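Cd1 (PDB 7D39) probably acts as an FMN-dependent ene-reductase that starts flavone and flavonol breakdown in a gut bacterium by reducing the flavonoid. Local coordinates at residues Glu34-Glu44 with Asp68-Lys76; Pro164-Glu172 with Ala200-Gly211. One frame throughout, in Å; residues are numbered along the deposited sequence.

Interaction 1: residues Glu34-Glu44 with Asp68-Lys76; sequences EFIQLQNLHIE and DDFDWLLDK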
loop_
_atom_site.group_PDB
_atom_site.type_symbol
_atom_site.label_atom_id
_atom_site.label_comp_id
_atom_site.label_asym_id
_atom_site.label_seq_id
_atom_site.Cartn_x
_atom_site.Cartn_y
_atom_site.Cartn_z
ATOM N N GLU A 34 19.477 -5.195 -2.236
ATOM C CA GLU A 34 19.763 -3.778 -2.162
ATOM C C GLU A 34 18.941 -3.193 -1.021
ATOM O O GLU A 34 17.834 -3.660 -0.728
ATOM C CB GLU A 34 19.439 -3.091 -3.496
ATOM C CG GLU A 34 19.721 -1.592 -3.529
ATOM C CD GLU A 34 19.473 -0.982 -4.911
ATOM O OE1 GLU A 34 18.915 -1.678 -5.792
ATOM O OE2 GLU A 34 19.838 0.197 -5.110
ATOM N N PHE A 35 19.483 -2.162 -0.385
ATOM C CA PHE A 35 18.862 -1.563 0.790
ATOM C C PHE A 35 18.718 -0.067 0.575
ATOM O O PHE A 35 19.655 0.585 0.107
ATOM C CB PHE A 35 19.704 -1.856 2.036
ATOM C CG PHE A 35 19.211 -1.196 3.282
ATOM C CD1 PHE A 35 17.949 -1.465 3.781
ATOM C CD2 PHE A 35 20.028 -0.321 3.974
ATOM C CE1 PHE A 35 17.506 -0.843 4.940
ATOM C CE2 PHE A 35 19.598 0.281 5.130
ATOM C CZ PHE A 35 18.339 0.024 5.615
ATOM N N ILE A 36 17.546 0.471 0.908
ATOM C CA ILE A 36 17.296 1.909 0.860
ATOM C C ILE A 36 16.807 2.366 2.233
ATOM O O ILE A 36 15.827 1.831 2.765
ATOM C CB ILE A 36 16.285 2.291 -0.238
ATOM C CG1 ILE A 36 16.928 2.142 -1.616
ATOM C CG2 ILE A 36 15.819 3.719 -0.060
ATOM C CD1 ILE A 36 15.963 2.462 -2.776
ATOM N N GLN A 37 17.499 3.347 2.804
ATOM C CA GLN A 37 17.128 3.963 4.072
ATOM C C GLN A 37 16.397 5.268 3.759
ATOM O O GLN A 37 16.984 6.179 3.175
ATOM C CB GLN A 37 18.381 4.209 4.917
ATOM C CG GLN A 37 18.244 3.858 6.402
ATOM C CD GLN A 37 17.258 4.748 7.109
ATOM O OE1 GLN A 37 17.151 5.936 6.800
ATOM N NE2 GLN A 37 16.521 4.184 8.058
ATOM N N LEU A 38 15.114 5.360 4.126
ATOM C CA LEU A 38 14.317 6.498 3.660
ATOM C C LEU A 38 14.730 7.831 4.278
ATOM O O LEU A 38 14.401 8.878 3.704
ATOM C CB LEU A 38 12.829 6.269 3.928
ATOM C CG LEU A 38 12.140 5.142 3.146
ATOM C CD1 LEU A 38 10.663 5.002 3.528
ATOM C CD2 LEU A 38 12.298 5.363 1.643
ATOM N N GLN A 39 15.404 7.827 5.432
ATOM C CA GLN A 39 15.888 9.077 5.997
ATOM C C GLN A 39 16.926 9.756 5.101
ATOM O O GLN A 39 17.165 10.953 5.258
ATOM C CB GLN A 39 16.500 8.869 7.389
ATOM C CG GLN A 39 15.595 8.179 8.431
ATOM C CD GLN A 39 14.217 8.801 8.538
ATOM O OE1 GLN A 39 14.068 10.009 8.446
ATOM N NE2 GLN A 39 13.195 7.969 8.717
ATOM N N ASN A 40 17.562 9.026 4.183
ATOM C CA ASN A 40 18.490 9.639 3.238
ATOM C C ASN A 40 17.783 10.340 2.091
ATOM O O ASN A 40 18.454 10.956 1.264
ATOM C CB ASN A 40 19.445 8.597 2.640
ATOM C CG ASN A 40 20.378 8.016 3.660
ATOM O OD1 ASN A 40 20.765 8.690 4.604
ATOM N ND2 ASN A 40 20.743 6.754 3.485
ATOM N N LEU A 41 16.464 10.239 2.004
ATOM C CA LEU A 41 15.707 10.707 0.851
ATOM C C LEU A 41 14.898 11.938 1.232
ATOM O O LEU A 41 14.502 12.106 2.390
ATOM C CB LEU A 41 14.768 9.612 0.326
ATOM C CG LEU A 41 15.165 8.650 -0.799
ATOM C CD1 LEU A 41 16.610 8.258 -0.759
ATOM C CD2 LEU A 41 14.276 7.394 -0.754
ATOM N N HIS A 42 14.684 12.814 0.260
ATOM C CA HIS A 42 13.806 13.960 0.440
ATOM C C HIS A 42 12.540 13.681 -0.351
ATOM O O HIS A 42 12.574 13.586 -1.584
ATOM C CB HIS A 42 14.455 15.267 -0.006
ATOM C CG HIS A 42 13.511 16.426 0.036
ATOM N ND1 HIS A 42 13.136 17.123 -1.092
ATOM C CD2 HIS A 42 12.826 16.980 1.065
ATOM C CE1 HIS A 42 12.280 18.073 -0.756
ATOM N NE2 HIS A 42 12.069 18.001 0.547
ATOM N N ILE A 43 11.428 13.543 0.359
ATOM C CA ILE A 43 10.147 13.233 -0.250
ATOM C C ILE A 43 9.118 14.209 0.307
ATOM O O ILE A 43 8.892 14.250 1.521
ATOM C CB ILE A 43 9.739 11.772 0.009
ATOM C CG1 ILE A 43 10.749 10.841 -0.649
ATOM C CG2 ILE A 43 8.377 11.480 -0.551
ATOM C CD1 ILE A 43 10.603 9.432 -0.237
ATOM N N GLU A 44 8.512 14.997 -0.579
ATOM C CA GLU A 44 7.501 15.981 -0.206
ATOM C C GLU A 44 6.125 15.340 -0.118
ATOM O O GLU A 44 5.846 14.331 -0.777
ATOM C CB GLU A 44 7.442 17.114 -1.234
ATOM C CG GLU A 44 8.703 17.937 -1.358
ATOM C CD GLU A 44 8.756 19.055 -0.352
ATOM O OE1 GLU A 44 9.672 19.058 0.498
ATOM O OE2 GLU A 44 7.872 19.932 -0.405
ATOM N N ASP A 68 10.016 14.320 -4.544
ATOM C CA ASP A 68 11.283 14.904 -5.087
ATOM C C ASP A 68 12.425 13.910 -5.359
ATOM O O ASP A 68 12.970 13.878 -6.453
ATOM C CB ASP A 68 11.819 15.976 -4.160
ATOM C CG ASP A 68 12.389 17.156 -4.922
ATOM O OD1 ASP A 68 11.945 17.388 -6.067
ATOM O OD2 ASP A 68 13.274 17.849 -4.375
ATOM N N ASP A 69 12.798 13.124 -4.349
ATOM C CA ASP A 69 13.454 11.835 -4.562
ATOM C C ASP A 69 12.456 10.712 -4.807
ATOM O O ASP A 69 12.860 9.552 -4.930
ATOM C CB ASP A 69 14.311 11.453 -3.356
ATOM C CG ASP A 69 15.595 12.255 -3.270
ATOM O OD1 ASP A 69 16.142 12.602 -4.337
ATOM O OD2 ASP A 69 16.050 12.530 -2.132
ATOM N N PHE A 70 11.163 11.024 -4.864
ATOM C CA PHE A 70 10.170 9.977 -5.047
ATOM C C PHE A 70 10.374 9.252 -6.374
ATOM O O PHE A 70 10.355 8.018 -6.426
ATOM C CB PHE A 70 8.760 10.561 -4.943
ATOM C CG PHE A 70 7.686 9.529 -5.018
ATOM C CD1 PHE A 70 7.373 8.768 -3.915
ATOM C CD2 PHE A 70 7.019 9.290 -6.210
ATOM C CE1 PHE A 70 6.393 7.784 -3.980
ATOM C CE2 PHE A 70 6.039 8.320 -6.290
ATOM C CZ PHE A 70 5.720 7.566 -5.169
ATOM N N ASP A 71 10.576 10.001 -7.464
ATOM C CA ASP A 71 10.767 9.353 -8.756
ATOM C C ASP A 71 11.949 8.395 -8.712
ATOM O O ASP A 71 11.864 7.275 -9.222
ATOM C CB ASP A 71 10.956 10.397 -9.863
ATOM C CG ASP A 71 9.652 11.076 -10.254
ATOM O OD1 ASP A 71 8.573 10.516 -9.973
ATOM O OD2 ASP A 71 9.702 12.167 -10.851
ATOM N N TRP A 72 13.056 8.817 -8.103
ATOM C CA TRP A 72 14.181 7.906 -7.910
ATOM C C TRP A 72 13.751 6.663 -7.137
ATOM O O TRP A 72 14.005 5.530 -7.563
ATOM C CB TRP A 72 15.311 8.635 -7.191
ATOM C CG TRP A 72 16.518 7.794 -6.918
ATOM C CD1 TRP A 72 17.604 7.608 -7.739
ATOM C CD2 TRP A 72 16.777 7.031 -5.734
ATOM N NE1 TRP A 72 18.512 6.770 -7.136
ATOM C CE2 TRP A 72 18.036 6.405 -5.905
ATOM C CE3 TRP A 72 16.072 6.816 -4.549
ATOM C CZ2 TRP A 72 18.595 5.578 -4.937
ATOM C CZ3 TRP A 72 16.632 5.979 -3.584
ATOM C CH2 TRP A 72 17.885 5.383 -3.784
ATOM N N LEU A 73 13.091 6.857 -5.996
ATOM C CA LEU A 73 12.631 5.711 -5.211
ATOM C C LEU A 73 11.757 4.786 -6.051
ATOM O O LEU A 73 11.925 3.562 -6.038
ATOM C CB LEU A 73 11.859 6.199 -3.977
ATOM C CG LEU A 73 11.262 5.164 -3.015
ATOM C CD1 LEU A 73 12.336 4.230 -2.496
ATOM C CD2 LEU A 73 10.521 5.847 -1.854
ATOM N N LEU A 74 10.819 5.364 -6.795
ATOM C CA LEU A 74 9.914 4.562 -7.601
ATOM C C LEU A 74 10.668 3.751 -8.648
ATOM O O LEU A 74 10.384 2.562 -8.842
ATOM C CB LEU A 74 8.872 5.475 -8.254
ATOM C CG LEU A 74 7.613 4.747 -8.673
ATOM C CD1 LEU A 74 7.098 4.028 -7.460
ATOM C CD2 LEU A 74 6.579 5.723 -9.205
ATOM N N ASP A 75 11.628 4.375 -9.342
ATOM C CA ASP A 75 12.435 3.627 -10.302
ATOM C C ASP A 75 13.081 2.421 -9.637
ATOM O O ASP A 75 13.124 1.333 -10.219
ATOM C CB ASP A 75 13.521 4.509 -10.932
ATOM C CG ASP A 75 12.965 5.594 -11.829
ATOM O OD1 ASP A 75 12.090 5.310 -12.676
ATOM O OD2 ASP A 75 13.419 6.751 -11.696
ATOM N N LYS A 76 13.598 2.596 -8.420
ATOM C CA LYS A 76 14.244 1.477 -7.739
ATOM C C LYS A 76 13.243 0.374 -7.447
ATOM O O LYS A 76 13.537 -0.810 -7.635
ATOM C CB LYS A 76 14.908 1.932 -6.435
ATOM C CG LYS A 76 15.956 3.040 -6.555
ATOM C CD LYS A 76 17.160 2.632 -7.387
ATOM C CE LYS A 76 17.868 1.448 -6.800
ATOM N NZ LYS A 76 19.197 1.267 -7.446
HETATM O O HOH W 1 16.152 -1.991 -7.669
#
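Ile36, Leu38, Leu41 and Ile43 converge on Leu73, and Ile36 and Leu41 also on Trp72, where helix 70-79 packs beside strand 32-37, an outermost strand of the parallel sheet in a flavodoxin-like α/β fold. The axes of 34-37 and 70-76 lie 11.2 Å apart at closest approach, their directions 156° apart and so nearly antiparallel. The tight part centres on Leu73. Its CD1 faces Ile36 CD1 and Leu41 CD2, while its CD2 meets Leu38 CD2 and, at 3.9 Å, Ile43 CD1, so the two methyls of one leucine serve four side chains. Ile36 CG1 lies anti to the carbonyl carbon (chi1 -72°) and its chain is extended beyond, which carries CD1 to within 3.6 Å of Trp72 CH2. Leu41 crosses the same indole at about a right angle, with CD1 near CZ3.

The looser contacts are polar. Glu34 and Lys76 form a salt bridge whose exact length is doubtful, since the carboxylate is modelled too close to the lysine; a water donates to Lys76 O and weakly to Glu34 OE1. At the other end the exposed His42 ring receives Asp68 OD2 at its edge, ND1 to OD2 being a weak 3.4 Å bond. At this same end a firm reciprocal pair ties loop to helix start: Asp69 N donates to His42 O at 2.8 Å, and His42 N gives an almost straight bond (175°) to the anti side of Asp69 OD2.

Interaction 2: residues Pro164-Glu172 with Ala200-Gly211; sequences PMWKVIDNE and AAKDIEHAQYQG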
loop_
_atom_site.group_PDB
_atom_site.type_symbol
_atom_site.label_atom_id
_atom_site.label_comp_id
_atom_site.label_asym_id
_atom_site.label_seq_id
_atom_site.Cartn_x
_atom_site.Cartn_y
_atom_site.Cartn_z
ATOM N N PRO A 164 -1.111 -0.627 -7.062
ATOM C CA PRO A 164 -0.635 -1.398 -8.220
ATOM C C PRO A 164 -0.992 -2.874 -8.182
ATOM O O PRO A 164 -0.573 -3.613 -9.079
ATOM C CB PRO A 164 0.885 -1.224 -8.140
ATOM C CG PRO A 164 1.135 -1.120 -6.658
ATOM C CD PRO A 164 -0.025 -0.321 -6.118
HETATM N N MSE A 165 -1.748 -3.317 -7.186
HETATM C CA MSE A 165 -2.102 -4.725 -7.029
HETATM C C MSE A 165 -0.889 -5.650 -6.970
HETATM O O MSE A 165 -0.915 -6.755 -7.500
HETATM C CB MSE A 165 -3.032 -5.163 -8.154
HETATM C CG MSE A 165 -4.432 -4.617 -8.010
HETATM SE SE MSE A 165 -5.548 -5.011 -9.574
HETATM C CE MSE A 165 -5.640 -6.951 -9.429
ATOM N N TRP A 166 0.180 -5.195 -6.332
ATOM C CA TRP A 166 1.291 -6.089 -6.043
ATOM C C TRP A 166 0.846 -7.196 -5.098
ATOM O O TRP A 166 -0.011 -6.999 -4.231
ATOM C CB TRP A 166 2.447 -5.309 -5.423
ATOM C CG TRP A 166 3.122 -4.409 -6.380
ATOM C CD1 TRP A 166 3.031 -4.447 -7.730
ATOM C CD2 TRP A 166 3.999 -3.330 -6.062
ATOM N NE1 TRP A 166 3.804 -3.473 -8.281
ATOM C CE2 TRP A 166 4.407 -2.763 -7.277
ATOM C CE3 TRP A 166 4.489 -2.796 -4.870
ATOM C CZ2 TRP A 166 5.276 -1.678 -7.340
ATOM C CZ3 TRP A 166 5.353 -1.721 -4.932
ATOM C CH2 TRP A 166 5.739 -1.172 -6.162
ATOM N N LYS A 167 1.445 -8.372 -5.253
ATOM C CA LYS A 167 1.027 -9.525 -4.465
ATOM C C LYS A 167 1.748 -9.515 -3.117
ATOM O O LYS A 167 2.973 -9.643 -3.055
ATOM C CB LYS A 167 1.292 -10.817 -5.230
ATOM C CG LYS A 167 1.040 -12.073 -4.406
ATOM C CD LYS A 167 1.347 -13.325 -5.203
ATOM C CE LYS A 167 0.240 -13.658 -6.199
ATOM N NZ LYS A 167 0.792 -14.078 -7.525
ATOM N N VAL A 168 0.983 -9.364 -2.038
ATOM C CA VAL A 168 1.539 -9.356 -0.690
ATOM C C VAL A 168 1.918 -10.773 -0.281
ATOM O O VAL A 168 1.118 -11.703 -0.400
ATOM C CB VAL A 168 0.530 -8.746 0.296
ATOM C CG1 VAL A 168 1.082 -8.719 1.728
ATOM C CG2 VAL A 168 0.161 -7.344 -0.127
ATOM N N ILE A 169 3.134 -10.947 0.235
ATOM C CA ILE A 169 3.512 -12.278 0.694
ATOM C C ILE A 169 3.399 -12.372 2.213
ATOM O O ILE A 169 2.698 -13.248 2.740
ATOM C CB ILE A 169 4.913 -12.661 0.192
ATOM C CG1 ILE A 169 4.988 -12.491 -1.329
ATOM C CG2 ILE A 169 5.264 -14.094 0.609
ATOM C CD1 ILE A 169 4.074 -13.432 -2.120
ATOM N N ASP A 170 4.066 -11.469 2.921
ATOM C CA ASP A 170 3.914 -11.350 4.361
ATOM C C ASP A 170 3.508 -9.927 4.726
ATOM O O ASP A 170 3.782 -8.984 3.986
ATOM C CB ASP A 170 5.206 -11.741 5.091
ATOM C CG ASP A 170 5.340 -13.249 5.239
ATOM O OD1 ASP A 170 4.503 -13.831 5.962
ATOM O OD2 ASP A 170 6.259 -13.838 4.621
ATOM N N ASN A 171 2.834 -9.781 5.881
ATOM C CA ASN A 171 2.384 -8.479 6.366
ATOM C C ASN A 171 2.345 -8.569 7.898
ATOM O O ASN A 171 1.306 -8.734 8.533
ATOM C CB ASN A 171 1.030 -8.095 5.771
ATOM C CG ASN A 171 0.654 -6.699 6.096
ATOM O OD1 ASN A 171 1.338 -6.042 6.871
ATOM N ND2 ASN A 171 -0.438 -6.219 5.516
ATOM N N GLU A 172 3.518 -8.449 8.510
ATOM C CA GLU A 172 3.741 -8.853 9.893
ATOM C C GLU A 172 3.845 -7.633 10.805
ATOM O O GLU A 172 4.415 -6.609 10.423
ATOM C CB GLU A 172 5.015 -9.705 9.995
ATOM C CG GLU A 172 5.270 -10.358 11.346
ATOM C CD GLU A 172 4.308 -11.474 11.631
ATOM O OE1 GLU A 172 3.123 -11.193 11.939
ATOM O OE2 GLU A 172 4.736 -12.637 11.532
ATOM N N ALA A 200 9.101 -16.254 -3.435
ATOM C CA ALA A 200 7.964 -15.735 -4.185
ATOM C C ALA A 200 8.410 -15.089 -5.482
ATOM O O ALA A 200 7.782 -15.278 -6.522
ATOM C CB ALA A 200 7.196 -14.723 -3.333
ATOM N N ALA A 201 9.485 -14.302 -5.433
ATOM C CA ALA A 201 9.949 -13.582 -6.609
ATOM C C ALA A 201 10.545 -14.510 -7.655
ATOM O O ALA A 201 10.624 -14.131 -8.828
ATOM C CB ALA A 201 10.970 -12.528 -6.205
ATOM N N LYS A 202 10.971 -15.711 -7.258
ATOM C CA LYS A 202 11.404 -16.700 -8.238
ATOM C C LYS A 202 10.295 -16.990 -9.240
ATOM O O LYS A 202 10.517 -16.972 -10.454
ATOM C CB LYS A 202 11.834 -17.993 -7.543
ATOM C CG LYS A 202 13.235 -18.005 -6.932
ATOM C CD LYS A 202 13.628 -19.450 -6.566
ATOM C CE LYS A 202 14.467 -19.548 -5.285
ATOM N NZ LYS A 202 15.944 -19.493 -5.503
ATOM N N ASP A 203 9.087 -17.266 -8.742
ATOM C CA ASP A 203 7.919 -17.583 -9.566
ATOM C C ASP A 203 6.764 -16.705 -9.080
ATOM O O ASP A 203 5.941 -17.134 -8.272
ATOM C CB ASP A 203 7.587 -19.076 -9.475
ATOM C CG ASP A 203 6.417 -19.478 -10.361
ATOM O OD1 ASP A 203 6.295 -20.683 -10.655
ATOM O OD2 ASP A 203 5.620 -18.603 -10.764
ATOM N N ILE A 204 6.705 -15.467 -9.574
ATOM C CA ILE A 204 5.674 -14.546 -9.103
ATOM C C ILE A 204 4.284 -15.095 -9.385
ATOM O O ILE A 204 3.346 -14.854 -8.619
ATOM C CB ILE A 204 5.874 -13.155 -9.734
ATOM C CG1 ILE A 204 7.178 -12.531 -9.246
ATOM C CG2 ILE A 204 4.709 -12.239 -9.399
ATOM C CD1 ILE A 204 7.488 -11.204 -9.898
ATOM N N GLU A 205 4.126 -15.853 -10.469
ATOM C CA GLU A 205 2.806 -16.353 -10.832
ATOM C C GLU A 205 2.271 -17.319 -9.784
ATOM O O GLU A 205 1.100 -17.241 -9.397
ATOM C CB GLU A 205 2.867 -17.029 -12.200
ATOM C CG GLU A 205 1.691 -16.705 -13.097
ATOM C CD GLU A 205 2.066 -16.743 -14.562
ATOM O OE1 GLU A 205 2.801 -17.674 -14.958
ATOM O OE2 GLU A 205 1.644 -15.831 -15.309
ATOM N N HIS A 206 3.110 -18.235 -9.314
ATOM C CA HIS A 206 2.696 -19.233 -8.340
ATOM C C HIS A 206 3.042 -18.842 -6.908
ATOM O O HIS A 206 2.859 -19.653 -5.993
ATOM C CB HIS A 206 3.310 -20.582 -8.708
ATOM C CG HIS A 206 3.018 -20.984 -10.120
ATOM N ND1 HIS A 206 3.931 -20.832 -11.142
ATOM C CD2 HIS A 206 1.891 -21.468 -10.693
ATOM C CE1 HIS A 206 3.389 -21.235 -12.277
ATOM N NE2 HIS A 206 2.151 -21.625 -12.032
ATOM N N ALA A 207 3.520 -17.617 -6.688
ATOM C CA ALA A 207 3.759 -17.149 -5.331
ATOM C C ALA A 207 2.443 -17.099 -4.572
ATOM O O ALA A 207 1.391 -16.785 -5.138
ATOM C CB ALA A 207 4.423 -15.768 -5.342
ATOM N N GLN A 208 2.503 -17.422 -3.286
ATOM C CA GLN A 208 1.319 -17.519 -2.449
ATOM C C GLN A 208 1.494 -16.718 -1.166
ATOM O O GLN A 208 2.586 -16.658 -0.599
ATOM C CB GLN A 208 1.014 -18.977 -2.110
ATOM C CG GLN A 208 -0.209 -19.537 -2.818
ATOM C CD GLN A 208 -0.361 -21.027 -2.587
ATOM O OE1 GLN A 208 0.626 -21.730 -2.349
ATOM N NE2 GLN A 208 -1.595 -21.518 -2.640
ATOM N N TYR A 209 0.396 -16.117 -0.721
ATOM C CA TYR A 209 0.347 -15.388 0.536
ATOM C C TYR A 209 0.732 -16.293 1.701
ATOM O O TYR A 209 0.292 -17.440 1.781
ATOM C CB TYR A 209 -1.062 -14.837 0.720
ATOM C CG TYR A 209 -1.344 -14.121 2.009
ATOM C CD1 TYR A 209 -2.263 -14.629 2.910
ATOM C CD2 TYR A 209 -0.732 -12.917 2.311
ATOM C CE1 TYR A 209 -2.554 -13.968 4.093
ATOM C CE2 TYR A 209 -1.007 -12.251 3.498
ATOM C CZ TYR A 209 -1.921 -12.779 4.378
ATOM O OH TYR A 209 -2.205 -12.116 5.544
ATOM N N GLN A 210 1.563 -15.776 2.602
ATOM C CA GLN A 210 2.076 -16.539 3.728
ATOM C C GLN A 210 1.593 -16.015 5.065
ATOM O O GLN A 210 1.980 -16.557 6.103
ATOM C CB GLN A 210 3.604 -16.521 3.710
ATOM C CG GLN A 210 4.185 -17.166 2.496
ATOM C CD GLN A 210 3.859 -18.641 2.456
ATOM O OE1 GLN A 210 3.917 -19.328 3.477
ATOM N NE2 GLN A 210 3.486 -19.129 1.284
ATOM N N GLY A 211 0.763 -14.980 5.073
ATOM C CA GLY A 211 0.505 -14.223 6.273
ATOM C C GLY A 211 -0.681 -14.737 7.053
ATOM O O GLY A 211 -1.207 -15.820 6.817
HETATM O O HOH W 2 5.071 -16.367 6.846
#
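The backbones of Ile169 and Tyr209 come within 4.4 Å at their CA atoms, and one main-chain bond follows at the next residue: Gln210 N donates to Ile169 O at 2.8 Å, in the carbonyl plane. Gly211 N, although near the same oxygen, has too poor an angle to share it, and sits instead over the centre of the Tyr209 ring, 3.4 Å above its plane. An edge of that ring is turned to the strand, where Val168 O lies in the ring plane 3.5 Å from Tyr209 CD2; the phenol OH bonds to Asp212 O and the ring stacks with His220.

Ile169 fills the inner part of the contact. With chi1 -53° and chi2 -65° the chain is bent, and CD1 is brought 3.6 Å from Ala200 CB, with Ala207 CB also beside it, while CG2 runs alongside Gln210 CG. Strand 167-174 is an edge strand of the five-stranded parallel sheet, order 2-1-3-4-5, of a flavodoxin-like fold; the chain leaving helix 184-202 doubles back past this strand, whose Lys167 and Ile169 are hydrogen-bonded through their backbones to Ile139 of the neighbouring strand 138-144.

Toward the start of the strand Lys167 lays its CD against Ala207 and bends at chi3 and chi4, so that NZ reaches Ile204 O at 2.9 Å, nearly in line with the carbonyl (164°). At the other end Asp170 OD1 touches Gln210 CB, and a water donates to both Asp170 OD1 and Gln210 O; Asp170 OD2 accepts from Asn196 ND2.

Interactions 1 and 2 involve the two outermost strands of one five-stranded parallel sheet: 34-44 contains the end of edge strand 32-37, and 164-172 the beginning of edge strand 167-174, with strands 2-7, 82-88 and 138-144 between them. Their centres are 23 Å apart and their nearest atoms about 6 Å, without touching. Along the chain they come in series, interaction 1 closing before interaction 2 opens. The FMN pocket draws on residues between 9 and 149, so neither 164-172 nor 200-211 contributes to it; in interaction 1 the side chain of Leu38 is about 10 Å from the flavin nucleotide, near the site without touching the ligand.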